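Local coordinates for protein UTP-glucose-1-phosphate uridylyltransferase 2 (Trypanosoma brucei, PDB 3GUE) that probably catalyses the formation of UDP-glucose and diphosphate from UTP and alpha-D-glucose 1-phosphate, at residues N103-L108 with R145-L150; L113-F118 with C124-M129; L13-K18 with H30-Q35; V165-Q170 with V335-S340; L381-S386 with P408-D413. All blocks are in the same frame, centred on the assembly; numbering follows the deposited sequence.

Interaction 1 (N103-L108 with R145-L150); sequences NGQTFL and RKYPTL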
# COMPACT_ATOMS: atom_id res chain seq x y z
N ASN A 103 9.37 -7.71 18.26
CA ASN A 103 10.48 -8.62 18.58
C ASN A 103 11.82 -8.39 17.84
O ASN A 103 12.63 -9.32 17.68
CB ASN A 103 10.03 -10.08 18.36
CG ASN A 103 8.67 -10.38 18.98
OD1 ASN A 103 7.75 -10.84 18.30
ND2 ASN A 103 8.53 -10.11 20.29
N GLY A 104 12.06 -7.16 17.38
CA GLY A 104 13.19 -6.92 16.46
C GLY A 104 12.98 -7.50 15.07
O GLY A 104 13.90 -7.54 14.25
N GLN A 105 11.76 -7.94 14.78
CA GLN A 105 11.38 -8.39 13.43
C GLN A 105 10.77 -7.23 12.63
O GLN A 105 9.90 -6.51 13.13
CB GLN A 105 10.40 -9.59 13.49
CG GLN A 105 10.87 -10.78 14.37
CD GLN A 105 12.11 -11.46 13.83
OE1 GLN A 105 13.24 -11.01 14.06
NE2 GLN A 105 11.92 -12.57 13.13
N THR A 106 11.28 -7.02 11.43
CA THR A 106 10.77 -5.98 10.51
C THR A 106 9.58 -6.56 9.75
O THR A 106 9.24 -7.74 9.93
CB THR A 106 11.82 -5.55 9.48
OG1 THR A 106 12.18 -6.69 8.69
CG2 THR A 106 13.12 -4.95 10.16
N PHE A 107 8.99 -5.75 8.86
CA PHE A 107 7.87 -6.18 8.00
C PHE A 107 8.45 -7.30 7.11
O PHE A 107 7.77 -8.28 6.83
CB PHE A 107 7.35 -5.03 7.10
CG PHE A 107 6.41 -4.03 7.79
CD1 PHE A 107 5.03 -4.22 7.78
CD2 PHE A 107 6.91 -2.88 8.39
CE1 PHE A 107 4.17 -3.30 8.40
CE2 PHE A 107 6.06 -1.95 9.01
CZ PHE A 107 4.69 -2.15 9.01
N LEU A 108 9.72 -7.16 6.72
CA LEU A 108 10.33 -8.07 5.75
C LEU A 108 10.69 -9.42 6.36
O LEU A 108 10.62 -10.45 5.68
CB LEU A 108 11.53 -7.41 5.02
CG LEU A 108 12.10 -8.06 3.75
CD1 LEU A 108 11.03 -8.50 2.71
CD2 LEU A 108 13.09 -7.10 3.12
N ARG A 145 20.32 -10.79 3.31
CA ARG A 145 21.48 -11.63 3.62
C ARG A 145 21.16 -12.59 4.75
O ARG A 145 21.62 -13.73 4.74
CB ARG A 145 22.70 -10.80 4.02
CG ARG A 145 23.43 -10.19 2.87
CD ARG A 145 24.78 -9.67 3.29
NE ARG A 145 25.39 -8.88 2.23
CZ ARG A 145 26.11 -9.40 1.24
NH1 ARG A 145 26.31 -10.72 1.18
NH2 ARG A 145 26.64 -8.61 0.33
N LYS A 146 20.36 -12.11 5.72
CA LYS A 146 19.77 -12.89 6.79
C LYS A 146 18.95 -14.10 6.32
O LYS A 146 18.83 -15.06 7.05
CB LYS A 146 18.87 -11.98 7.63
CG LYS A 146 18.30 -12.60 8.88
CD LYS A 146 17.39 -11.57 9.57
CE LYS A 146 17.05 -12.00 10.97
NZ LYS A 146 16.08 -10.99 11.49
N TYR A 147 18.37 -14.03 5.12
CA TYR A 147 17.62 -15.17 4.54
C TYR A 147 18.29 -15.73 3.29
O TYR A 147 17.90 -15.41 2.16
CB TYR A 147 16.14 -14.80 4.31
CG TYR A 147 15.42 -14.37 5.57
CD1 TYR A 147 14.94 -15.32 6.48
CD2 TYR A 147 15.21 -13.02 5.86
CE1 TYR A 147 14.28 -14.94 7.67
CE2 TYR A 147 14.57 -12.62 7.04
CZ TYR A 147 14.10 -13.58 7.93
OH TYR A 147 13.48 -13.19 9.08
N PRO A 148 19.32 -16.58 3.47
CA PRO A 148 20.04 -17.15 2.32
C PRO A 148 19.15 -17.79 1.25
O PRO A 148 19.51 -17.73 0.06
CB PRO A 148 20.96 -18.19 2.96
CG PRO A 148 21.26 -17.61 4.31
CD PRO A 148 19.90 -17.05 4.75
N THR A 149 18.03 -18.41 1.65
CA THR A 149 17.06 -19.02 0.70
C THR A 149 16.64 -17.99 -0.34
O THR A 149 16.55 -18.29 -1.54
CB THR A 149 15.78 -19.58 1.40
OG1 THR A 149 16.12 -20.63 2.32
CG2 THR A 149 14.78 -20.13 0.37
N LEU A 150 16.40 -16.77 0.14
CA LEU A 150 16.00 -15.64 -0.70
C LEU A 150 17.20 -14.93 -1.34
O LEU A 150 17.19 -14.67 -2.55
CB LEU A 150 15.15 -14.66 0.10
CG LEU A 150 13.92 -15.27 0.81
CD1 LEU A 150 13.15 -14.22 1.57
CD2 LEU A 150 12.99 -16.02 -0.19
O HOH W 1 15.28 -7.81 11.83
O HOH W 2 16.26 -12.05 14.31

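Interaction 2 (L113-F118 with C124-M129); sequences LQLEHF and CNVPFM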
# COMPACT_ATOMS: atom_id res chain seq x y z
N LEU A 113 9.31 -15.04 6.69
CA LEU A 113 8.90 -16.12 7.59
C LEU A 113 7.55 -16.71 7.21
O LEU A 113 7.34 -17.91 7.35
CB LEU A 113 8.87 -15.62 9.06
CG LEU A 113 10.20 -15.33 9.80
CD1 LEU A 113 9.91 -14.68 11.13
CD2 LEU A 113 11.10 -16.55 9.99
N GLN A 114 6.62 -15.85 6.76
CA GLN A 114 5.31 -16.27 6.24
C GLN A 114 5.49 -17.20 5.03
O GLN A 114 4.85 -18.23 4.94
CB GLN A 114 4.48 -15.06 5.82
CG GLN A 114 3.80 -14.34 6.98
CD GLN A 114 3.22 -12.99 6.63
OE1 GLN A 114 3.07 -12.65 5.44
NE2 GLN A 114 2.87 -12.22 7.66
N LEU A 115 6.41 -16.82 4.13
CA LEU A 115 6.62 -17.53 2.87
C LEU A 115 7.19 -18.90 3.16
O LEU A 115 6.77 -19.91 2.59
CB LEU A 115 7.59 -16.73 1.99
CG LEU A 115 8.07 -17.35 0.67
CD1 LEU A 115 6.93 -17.39 -0.37
CD2 LEU A 115 9.26 -16.55 0.14
N GLU A 116 8.18 -18.90 4.05
CA GLU A 116 8.86 -20.10 4.49
C GLU A 116 7.85 -21.03 5.16
O GLU A 116 7.89 -22.23 4.89
CB GLU A 116 10.02 -19.73 5.43
CG GLU A 116 10.78 -20.87 6.01
CD GLU A 116 10.88 -20.75 7.52
OE1 GLU A 116 11.49 -19.76 8.03
OE2 GLU A 116 10.33 -21.64 8.19
N HIS A 117 6.94 -20.50 5.99
CA HIS A 117 5.89 -21.34 6.62
C HIS A 117 4.97 -21.96 5.57
O HIS A 117 4.61 -23.13 5.66
CB HIS A 117 5.05 -20.57 7.66
CG HIS A 117 4.07 -21.44 8.42
ND1 HIS A 117 4.39 -22.04 9.61
CD2 HIS A 117 2.79 -21.79 8.15
CE1 HIS A 117 3.36 -22.75 10.05
NE2 HIS A 117 2.37 -22.61 9.18
N PHE A 118 4.56 -21.13 4.60
CA PHE A 118 3.68 -21.55 3.50
C PHE A 118 4.31 -22.70 2.71
O PHE A 118 3.71 -23.76 2.56
CB PHE A 118 3.39 -20.35 2.57
CG PHE A 118 2.22 -20.57 1.63
CD1 PHE A 118 0.95 -20.12 1.96
CD2 PHE A 118 2.41 -21.24 0.42
CE1 PHE A 118 -0.13 -20.32 1.09
CE2 PHE A 118 1.33 -21.46 -0.46
CZ PHE A 118 0.06 -20.99 -0.13
N CYS A 124 5.33 -27.06 -1.04
CA CYS A 124 5.16 -26.49 -2.37
C CYS A 124 6.00 -25.23 -2.47
O CYS A 124 5.76 -24.26 -1.76
CB CYS A 124 3.67 -26.21 -2.66
SG CYS A 124 3.32 -25.24 -4.17
N ASN A 125 7.00 -25.26 -3.36
CA ASN A 125 7.98 -24.16 -3.52
C ASN A 125 7.41 -22.97 -4.33
O ASN A 125 7.90 -22.64 -5.41
CB ASN A 125 9.29 -24.71 -4.14
CG ASN A 125 10.47 -23.71 -4.10
OD1 ASN A 125 10.51 -22.79 -3.28
ND2 ASN A 125 11.44 -23.91 -4.99
N VAL A 126 6.37 -22.33 -3.80
CA VAL A 126 5.64 -21.25 -4.50
C VAL A 126 6.59 -20.09 -4.83
O VAL A 126 7.31 -19.61 -3.94
CB VAL A 126 4.41 -20.75 -3.67
CG1 VAL A 126 4.87 -20.17 -2.33
CG2 VAL A 126 3.55 -19.72 -4.44
N PRO A 127 6.62 -19.66 -6.11
CA PRO A 127 7.47 -18.53 -6.48
C PRO A 127 7.12 -17.26 -5.72
O PRO A 127 5.96 -17.02 -5.35
CB PRO A 127 7.22 -18.40 -8.00
CG PRO A 127 6.84 -19.76 -8.42
CD PRO A 127 5.95 -20.22 -7.29
N PHE A 128 8.16 -16.47 -5.43
CA PHE A 128 8.02 -15.25 -4.64
C PHE A 128 8.87 -14.14 -5.20
O PHE A 128 10.03 -14.37 -5.56
CB PHE A 128 8.46 -15.50 -3.20
CG PHE A 128 8.43 -14.27 -2.31
CD1 PHE A 128 7.22 -13.76 -1.82
CD2 PHE A 128 9.61 -13.63 -1.93
CE1 PHE A 128 7.19 -12.62 -0.99
CE2 PHE A 128 9.60 -12.48 -1.06
CZ PHE A 128 8.40 -11.99 -0.60
N MET A 129 8.31 -12.93 -5.22
CA MET A 129 8.94 -11.76 -5.82
C MET A 129 8.64 -10.55 -4.95
O MET A 129 7.65 -10.52 -4.23
CB MET A 129 8.42 -11.52 -7.25
CG MET A 129 8.94 -12.50 -8.32
SD MET A 129 8.49 -12.07 -10.03
CE MET A 129 6.74 -12.36 -9.98

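Interaction 3 (L13-K18 with H30-Q35); sequences LACLEK and HIFLIQ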
# COMPACT_ATOMS: atom_id res chain seq x y z
N LEU A 13 9.91 16.67 -23.96
CA LEU A 13 11.21 16.32 -24.52
C LEU A 13 12.32 16.29 -23.44
O LEU A 13 13.16 15.37 -23.39
CB LEU A 13 11.55 17.27 -25.69
CG LEU A 13 12.73 16.86 -26.57
CD1 LEU A 13 12.38 15.50 -27.12
CD2 LEU A 13 12.97 17.92 -27.68
N ALA A 14 12.30 17.29 -22.56
CA ALA A 14 13.17 17.31 -21.39
C ALA A 14 12.98 16.06 -20.48
O ALA A 14 13.98 15.48 -20.04
CB ALA A 14 12.99 18.63 -20.57
N CYS A 15 11.72 15.67 -20.22
CA CYS A 15 11.43 14.45 -19.43
C CYS A 15 11.93 13.23 -20.20
O CYS A 15 12.50 12.32 -19.61
CB CYS A 15 9.93 14.26 -19.11
SG CYS A 15 9.16 15.58 -18.11
N LEU A 16 11.74 13.26 -21.51
CA LEU A 16 12.08 12.11 -22.37
C LEU A 16 13.55 11.84 -22.29
O LEU A 16 13.96 10.69 -22.06
CB LEU A 16 11.64 12.37 -23.82
CG LEU A 16 11.90 11.29 -24.88
CD1 LEU A 16 10.99 11.55 -26.05
CD2 LEU A 16 13.37 11.28 -25.36
N GLU A 17 14.34 12.90 -22.48
CA GLU A 17 15.78 12.80 -22.55
C GLU A 17 16.38 12.42 -21.22
O GLU A 17 17.28 11.60 -21.17
CB GLU A 17 16.40 14.11 -23.09
CG GLU A 17 16.26 14.29 -24.60
CD GLU A 17 16.76 15.64 -25.15
OE1 GLU A 17 17.07 16.58 -24.38
OE2 GLU A 17 16.83 15.75 -26.40
N LYS A 18 15.85 13.01 -20.13
CA LYS A 18 16.30 12.67 -18.78
C LYS A 18 15.99 11.20 -18.43
O LYS A 18 16.78 10.56 -17.73
CB LYS A 18 15.62 13.60 -17.76
CG LYS A 18 16.09 13.41 -16.31
CD LYS A 18 15.50 14.47 -15.38
CE LYS A 18 16.35 14.61 -14.09
NZ LYS A 18 15.83 15.80 -13.32
N HIS A 30 6.92 6.26 -22.73
CA HIS A 30 5.72 6.48 -23.56
C HIS A 30 4.42 6.70 -22.75
O HIS A 30 3.69 7.66 -23.00
CB HIS A 30 5.61 5.34 -24.59
CG HIS A 30 4.32 5.32 -25.36
ND1 HIS A 30 3.67 4.15 -25.67
CD2 HIS A 30 3.57 6.32 -25.88
CE1 HIS A 30 2.56 4.42 -26.34
NE2 HIS A 30 2.48 5.73 -26.49
N ILE A 31 4.13 5.81 -21.80
CA ILE A 31 2.98 5.94 -20.90
C ILE A 31 3.08 7.25 -20.07
O ILE A 31 2.10 7.99 -19.95
CB ILE A 31 2.84 4.70 -19.97
CG1 ILE A 31 2.74 3.40 -20.81
CG2 ILE A 31 1.66 4.84 -18.99
CD1 ILE A 31 2.53 2.10 -19.97
N PHE A 32 4.25 7.54 -19.52
CA PHE A 32 4.48 8.79 -18.79
C PHE A 32 4.19 10.05 -19.63
O PHE A 32 3.59 11.00 -19.13
CB PHE A 32 5.90 8.84 -18.18
CG PHE A 32 6.22 10.16 -17.46
CD1 PHE A 32 5.87 10.34 -16.13
CD2 PHE A 32 6.85 11.21 -18.14
CE1 PHE A 32 6.14 11.55 -15.48
CE2 PHE A 32 7.11 12.41 -17.51
CZ PHE A 32 6.77 12.59 -16.19
N LEU A 33 4.63 10.06 -20.89
CA LEU A 33 4.50 11.26 -21.71
C LEU A 33 3.06 11.45 -22.18
O LEU A 33 2.63 12.58 -22.40
CB LEU A 33 5.50 11.28 -22.89
CG LEU A 33 6.97 11.42 -22.50
CD1 LEU A 33 7.89 11.30 -23.69
CD2 LEU A 33 7.18 12.75 -21.81
N ILE A 34 2.32 10.34 -22.28
CA ILE A 34 0.86 10.36 -22.43
C ILE A 34 0.23 11.13 -21.27
O ILE A 34 -0.51 12.09 -21.50
CB ILE A 34 0.26 8.91 -22.51
CG1 ILE A 34 0.50 8.34 -23.91
CG2 ILE A 34 -1.23 8.89 -22.18
CD1 ILE A 34 0.49 6.83 -23.98
N GLN A 35 0.54 10.70 -20.04
CA GLN A 35 0.04 11.34 -18.82
C GLN A 35 0.48 12.81 -18.68
O GLN A 35 -0.30 13.64 -18.22
CB GLN A 35 0.51 10.57 -17.58
CG GLN A 35 0.17 9.08 -17.55
CD GLN A 35 0.80 8.38 -16.39
OE1 GLN A 35 1.92 8.72 -15.99
NE2 GLN A 35 0.09 7.42 -15.81

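Interaction 4 (V165-Q170 with V335-S340); sequences VPKIRQ and VNPQDS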
# COMPACT_ATOMS: atom_id res chain seq x y z
N VAL A 165 10.31 7.74 -12.63
CA VAL A 165 9.84 8.83 -13.44
C VAL A 165 10.28 10.15 -12.78
O VAL A 165 10.41 10.23 -11.57
CB VAL A 165 8.26 8.76 -13.71
CG1 VAL A 165 7.83 7.39 -14.22
CG2 VAL A 165 7.44 9.12 -12.51
N PRO A 166 10.57 11.19 -13.58
CA PRO A 166 10.94 12.40 -12.85
C PRO A 166 9.73 13.10 -12.23
O PRO A 166 8.61 13.01 -12.76
CB PRO A 166 11.58 13.28 -13.94
CG PRO A 166 10.88 12.90 -15.18
CD PRO A 166 10.61 11.40 -15.05
N LYS A 167 9.94 13.72 -11.07
CA LYS A 167 9.01 14.69 -10.50
C LYS A 167 9.07 15.87 -11.46
O LYS A 167 10.14 16.16 -12.00
CB LYS A 167 9.48 15.15 -9.13
CG LYS A 167 9.49 14.05 -8.08
CD LYS A 167 10.05 14.59 -6.79
CE LYS A 167 10.28 13.47 -5.79
NZ LYS A 167 10.72 13.99 -4.46
N ILE A 168 7.94 16.52 -11.71
CA ILE A 168 7.93 17.59 -12.72
C ILE A 168 7.43 18.88 -12.04
O ILE A 168 6.61 18.80 -11.15
CB ILE A 168 7.11 17.19 -13.99
CG1 ILE A 168 5.65 16.85 -13.66
CG2 ILE A 168 7.79 15.96 -14.71
CD1 ILE A 168 4.70 17.05 -14.86
N ARG A 169 7.96 20.03 -12.42
CA ARG A 169 7.60 21.30 -11.76
C ARG A 169 6.12 21.60 -11.99
O ARG A 169 5.60 21.44 -13.11
CB ARG A 169 8.45 22.46 -12.31
CG ARG A 169 9.97 22.38 -12.14
CD ARG A 169 10.64 23.65 -12.76
NE ARG A 169 10.14 24.91 -12.17
CZ ARG A 169 10.81 25.72 -11.36
NH1 ARG A 169 12.07 25.45 -11.01
NH2 ARG A 169 10.24 26.84 -10.91
N GLN A 170 5.44 22.08 -10.95
CA GLN A 170 4.01 22.43 -11.09
C GLN A 170 3.75 23.58 -12.07
O GLN A 170 2.68 23.64 -12.70
CB GLN A 170 3.41 22.76 -9.73
CG GLN A 170 3.13 21.52 -8.81
CD GLN A 170 2.53 21.92 -7.52
OE1 GLN A 170 2.09 23.05 -7.38
NE2 GLN A 170 2.49 20.99 -6.54
N VAL A 335 9.65 19.01 -4.06
CA VAL A 335 10.77 18.13 -4.49
C VAL A 335 11.52 17.46 -3.33
O VAL A 335 11.83 16.27 -3.39
CB VAL A 335 11.77 18.85 -5.45
CG1 VAL A 335 12.41 20.08 -4.80
CG2 VAL A 335 12.82 17.86 -5.96
N ASN A 336 11.85 18.23 -2.29
CA ASN A 336 12.27 17.64 -1.05
C ASN A 336 11.05 17.64 -0.14
O ASN A 336 10.59 18.70 0.31
CB ASN A 336 13.46 18.38 -0.44
CG ASN A 336 13.79 17.92 1.00
OD1 ASN A 336 13.06 17.17 1.61
ND2 ASN A 336 14.88 18.41 1.53
N PRO A 337 10.49 16.43 0.10
CA PRO A 337 9.28 16.24 0.87
C PRO A 337 9.38 16.85 2.26
O PRO A 337 8.40 17.40 2.77
CB PRO A 337 9.16 14.71 0.94
CG PRO A 337 9.92 14.21 -0.23
CD PRO A 337 11.05 15.15 -0.39
N GLN A 338 10.57 16.77 2.86
CA GLN A 338 10.82 17.37 4.19
C GLN A 338 10.89 18.91 4.23
O GLN A 338 10.61 19.49 5.29
CB GLN A 338 12.09 16.76 4.82
N ASP A 339 11.25 19.56 3.12
CA ASP A 339 11.36 21.03 3.02
C ASP A 339 10.18 21.68 2.26
O ASP A 339 10.13 21.68 1.02
CB ASP A 339 12.71 21.41 2.39
CG ASP A 339 12.91 22.93 2.20
OD1 ASP A 339 13.87 23.29 1.48
OD2 ASP A 339 12.15 23.76 2.74
N SER A 340 9.26 22.26 3.03
CA SER A 340 8.03 22.85 2.48
C SER A 340 8.28 24.07 1.56
O SER A 340 7.35 24.57 0.92
CB SER A 340 7.10 23.26 3.63
OG SER A 340 7.50 24.52 4.16

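Interaction 5 (L381-S386 with P408-D413); sequences LLALRS and PAIDLD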
# COMPACT_ATOMS: atom_id res chain seq x y z
N LEU A 381 1.31 2.34 12.56
CA LEU A 381 2.52 1.68 13.07
C LEU A 381 2.47 1.46 14.56
O LEU A 381 2.88 0.41 15.04
CB LEU A 381 3.77 2.49 12.74
CG LEU A 381 5.09 1.86 13.18
CD1 LEU A 381 5.28 0.51 12.47
CD2 LEU A 381 6.23 2.86 12.88
N LEU A 382 2.02 2.50 15.29
CA LEU A 382 1.72 2.40 16.70
C LEU A 382 0.78 1.23 17.02
O LEU A 382 1.04 0.48 17.99
CB LEU A 382 1.11 3.72 17.22
CG LEU A 382 0.51 3.78 18.64
CD1 LEU A 382 1.55 3.34 19.68
CD2 LEU A 382 -0.01 5.21 18.95
N ALA A 383 -0.29 1.10 16.24
CA ALA A 383 -1.30 0.05 16.49
C ALA A 383 -0.68 -1.33 16.23
O ALA A 383 -0.86 -2.24 17.04
CB ALA A 383 -2.58 0.25 15.65
N LEU A 384 0.11 -1.43 15.16
CA LEU A 384 0.73 -2.70 14.80
C LEU A 384 1.74 -3.18 15.83
O LEU A 384 1.76 -4.38 16.20
CB LEU A 384 1.41 -2.61 13.43
CG LEU A 384 1.70 -3.97 12.78
CD1 LEU A 384 0.41 -4.76 12.53
CD2 LEU A 384 2.40 -3.75 11.48
N ARG A 385 2.53 -2.23 16.32
CA ARG A 385 3.60 -2.50 17.27
C ARG A 385 3.00 -2.86 18.63
O ARG A 385 3.60 -3.62 19.39
CB ARG A 385 4.55 -1.30 17.39
CG ARG A 385 5.56 -1.21 16.27
CD ARG A 385 6.55 -0.07 16.47
NE ARG A 385 7.55 -0.10 15.41
CZ ARG A 385 8.54 0.78 15.28
NH1 ARG A 385 8.66 1.79 16.14
NH2 ARG A 385 9.40 0.64 14.28
N SER A 386 1.79 -2.35 18.90
CA SER A 386 1.10 -2.65 20.15
C SER A 386 0.41 -4.03 20.17
O SER A 386 0.19 -4.65 19.12
CB SER A 386 0.04 -1.58 20.41
OG SER A 386 -1.12 -1.93 19.69
N PRO A 408 -8.23 -0.01 16.86
CA PRO A 408 -8.32 1.24 17.62
C PRO A 408 -8.25 2.40 16.63
O PRO A 408 -7.46 2.32 15.67
CB PRO A 408 -7.03 1.24 18.45
CG PRO A 408 -6.60 -0.16 18.53
CD PRO A 408 -7.12 -0.87 17.31
N ALA A 409 -9.06 3.44 16.82
CA ALA A 409 -8.97 4.60 15.93
C ALA A 409 -7.96 5.61 16.52
O ALA A 409 -8.27 6.36 17.45
CB ALA A 409 -10.35 5.23 15.73
N ILE A 410 -6.76 5.61 15.96
CA ILE A 410 -5.63 6.41 16.51
C ILE A 410 -5.40 7.71 15.70
O ILE A 410 -5.04 7.66 14.51
CB ILE A 410 -4.34 5.55 16.62
CG1 ILE A 410 -4.61 4.23 17.37
CG2 ILE A 410 -3.17 6.36 17.30
CD1 ILE A 410 -3.44 3.23 17.39
N ASP A 411 -5.62 8.85 16.37
CA ASP A 411 -5.36 10.18 15.79
C ASP A 411 -4.16 10.82 16.51
O ASP A 411 -4.24 11.26 17.68
CB ASP A 411 -6.61 11.07 15.85
CG ASP A 411 -6.37 12.50 15.35
OD1 ASP A 411 -5.27 12.88 14.91
OD2 ASP A 411 -7.32 13.29 15.42
N LEU A 412 -3.04 10.83 15.80
CA LEU A 412 -1.81 11.39 16.33
C LEU A 412 -1.58 12.78 15.67
O LEU A 412 -1.59 12.88 14.44
CB LEU A 412 -0.63 10.43 16.11
CG LEU A 412 -0.56 9.06 16.83
CD1 LEU A 412 0.73 8.30 16.54
CD2 LEU A 412 -0.75 9.19 18.35
N ASP A 413 -1.42 13.81 16.51
CA ASP A 413 -1.14 15.19 16.12
C ASP A 413 -0.18 15.24 14.92
O ASP A 413 0.99 14.82 15.01
CB ASP A 413 -0.54 15.93 17.34
CG ASP A 413 -0.48 17.42 17.17
OD1 ASP A 413 -0.34 17.88 16.00
OD2 ASP A 413 -0.53 18.14 18.20

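Interaction 1 (N103-L108 with R145-L150)
Q105 lies in the short strand 105-106 that leads straight into helix 107-122, while K146 closes a 3-10 turn and Y147 sits at the N-cap of helix 148-151. The two backbones stay well apart, with L108 CA 10.2 Å from Y147 CA, so long side chains and two waters bridge the gap. K146 leaves its backbone with CG opposite N (chi1 -173°) and runs fully extended, whereas Q105 bends at chi2 (-65°); the two side chains cross at about a right angle. Their ends, Q105 OE1 and K146 NZ, are 3.8 Å apart and do not bond directly. Instead one water donates to Q105 OE1 and accepts from K146 NZ, the latter at 3.0 Å. A second water donates to G104 O at 2.8 Å and accepts a weak bond from K146 NZ. The ammonium also forms a salt bridge with D109 OD1, which is hydrogen-bonded to Y147 OH as well. T106 OG1 takes a weak capping bond from L108 N. This surface contact marks a helix N-terminus, with T106 as N-cap and D109, the third helical residue, bonding back through OD2 to T106 N: one half of a capping box.

Interaction 2 (L113-F118 with C124-M129)
L115 of helix 107-122 packs on V126 and F128 at the entry of strand 128-132, inside the beta-alpha-beta crossover that joins strand 77-83 to its parallel neighbour 128-132 in the central sheet of this GT-A-type fold. From the helix the L115 CB points at the strand side, and CG, set opposite the backbone N (chi1 174°), splits into two methyls that both meet F128 CB, CD1 at 3.7 Å and CD2 at 3.6 Å. CD1 also reaches V126 CG1 at 4.0 Å. CD2 lies over the ring face: it is 3.4 Å from F128 CG and makes a CH-pi contact, 3.9 Å from the ring centroid and 29° off the normal. The same CD2 also touches L150 CD2. T111 and R119, one turn before and after L115 on its helix, border the F128 side chain as well, as does V79 of strand 77-83; R119 NH2 also hydrogen-bonds V126 O. F128 thus belongs to the buried layer between helix and sheet, its side chain about 11 Å from the bound UDP-glucose. One helical turn beyond L115, F118 crosses V126 at roughly a right angle, with F118 CD2 3.8 Å from V126 CG1.

Interaction 3 (L13-K18 with H30-Q35)
C15 SG touches two apolar neighbours: it lies in the plane of the F32 ring, at its edge and 3.8 Å from F32 CE2, and it also meets I168 CG2 on strand 165-169. The sulfur is 5.2 Å from the ring centroid and 84° off the normal, a sulfur-aromatic contact in which the thiol meets the ring hydrogens rather than the pi face. C15 CB faces the other helix and approaches the same ring atom, CB to F32 CE2 being 3.7 Å; chi1 (-61°) places SG beside the backbone N, at the ring edge. C15 CB also meets L33 CD2, at 4.1 Å, so the small cysteine accepts a neighbour from each of two successive residues. Further out on the same interface L16 and L33 cross at about a right angle. There L33 CD1 is the inserted bump: it sits 3.9 Å from L16 CB and equally far from L16 CD1, lying along the leucine instead of touching just its end. No hydrogen bond joins the segments; apart from the thiol the seam is apolar. M19 of the same helix 10-21 adds to the F32 packing, while P175 closes on C15 and V165 and L348 pack against the ring from the body of the protein. F32 also borders a bound dithiol, probably from the crystallisation liquor, in a pocket that includes I31 and Q35. The short axes run 10.5 Å apart at 160°, which is the geometry of an antiparallel helical hairpin: helices 10-21 and 26-40 fold back on each other and lay one flank, through C15 and F32, on strand 165-169.

Interaction 4 (V165-Q170 with V335-S340)
K167 and V335 make the close part of this contact through one short bond. K167 NZ donates to V335 O over 2.8 Å, arriving at 136° to the C=O and tilted 23° from the carbonyl plane, so it approaches from beside the oxygen and not end-on. The lysine can span the distance because its chain is extended beyond CG, which lies beside the backbone N (chi1 -65°). A second, weak bond from NZ to C184 O gives this buried ammonium another carbonyl, and with two such oxygens around it the positive charge is probably well stabilised. V345 and Q347 of strand 344-349 line the stem of the side chain. Apolar packing is slacker: K167 CD is 4.4 Å from V335 CG2. On the outer side the contact thins further, since P337 brings only its CD to 4.2 Å from K167 NZ and is itself solvent-exposed. P337 is part of a type I turn from N336 to D339, closed by D339 N to N336 O at 3.0 Å and helped by a weak bond from Q338 N to N336 OD1. The arrangement belongs to the four-stranded antiparallel sheet: K167, at the break in strand 165-169, reaches past the neighbouring strand 344-349 and bonds to the loop that links edge strand 329-334 to strand 344-349.

Interaction 5 (L381-S386 with P408-D413)
L382 gives the helix surface a bump and A383 a hollow, and I410 and L412, two residues apart and so on the same face of strand 409-412, answer them. The bump is L382: its CD2 fits into the groove between I410 and L412, 3.7 Å from I410 CG2 and 4.0 Å from L412 CD1. L382 crosses both obliquely. The hollow is at A383, where the small methyl leaves room for the tip of I410; I410 CD1 lies 3.6 Å from A383 CB and 3.9 Å from A383 CA, close enough to touch the helix backbone itself. I410 serves both features because its branches separate, CG1 beside the backbone N (chi1 -52°) carrying CD1 to the alanine and CG2 meeting L382 CD2. F423 and V427 of helix 420-427 also press on L382, and L426 on L412, so the interface continues into a second helix. S386, the first residue past the helix, donates from OG to A383 O at 2.7 Å and also hydrogen-bonds A388 N. The short axes pass 9.6 Å apart at 131°, and no hydrogen bond spans the segments. What results is a helix laid over an outermost strand of a four-stranded parallel sheet, joining helix 378-385 to the C-terminal part of the chain, whose parallel coils are consistent with the left-handed beta-helix known from eukaryotic UDP-glucose pyrophosphorylases.

In the fold
Interactions 1 and 2 share helix 107-122 and touch, through Q105 and Y147 on L113 and L150 on L115, yet differ in chemistry: the first is a watery surface contact at the helix start, the second a buried apolar one against the central sheet. Interactions 3 and 4 also meet, because C15 and F32 rest on residues 165-168; strand 165-169 thus receives the helical hairpin's apolar flank while K167 forms a buried polar bond to a loop. Interaction 5, partly buried and apolar, joins a helix to the C-terminal sheet, touching interaction 1 through F107 and L384. Its centre is about 40 Å from that of interaction 3.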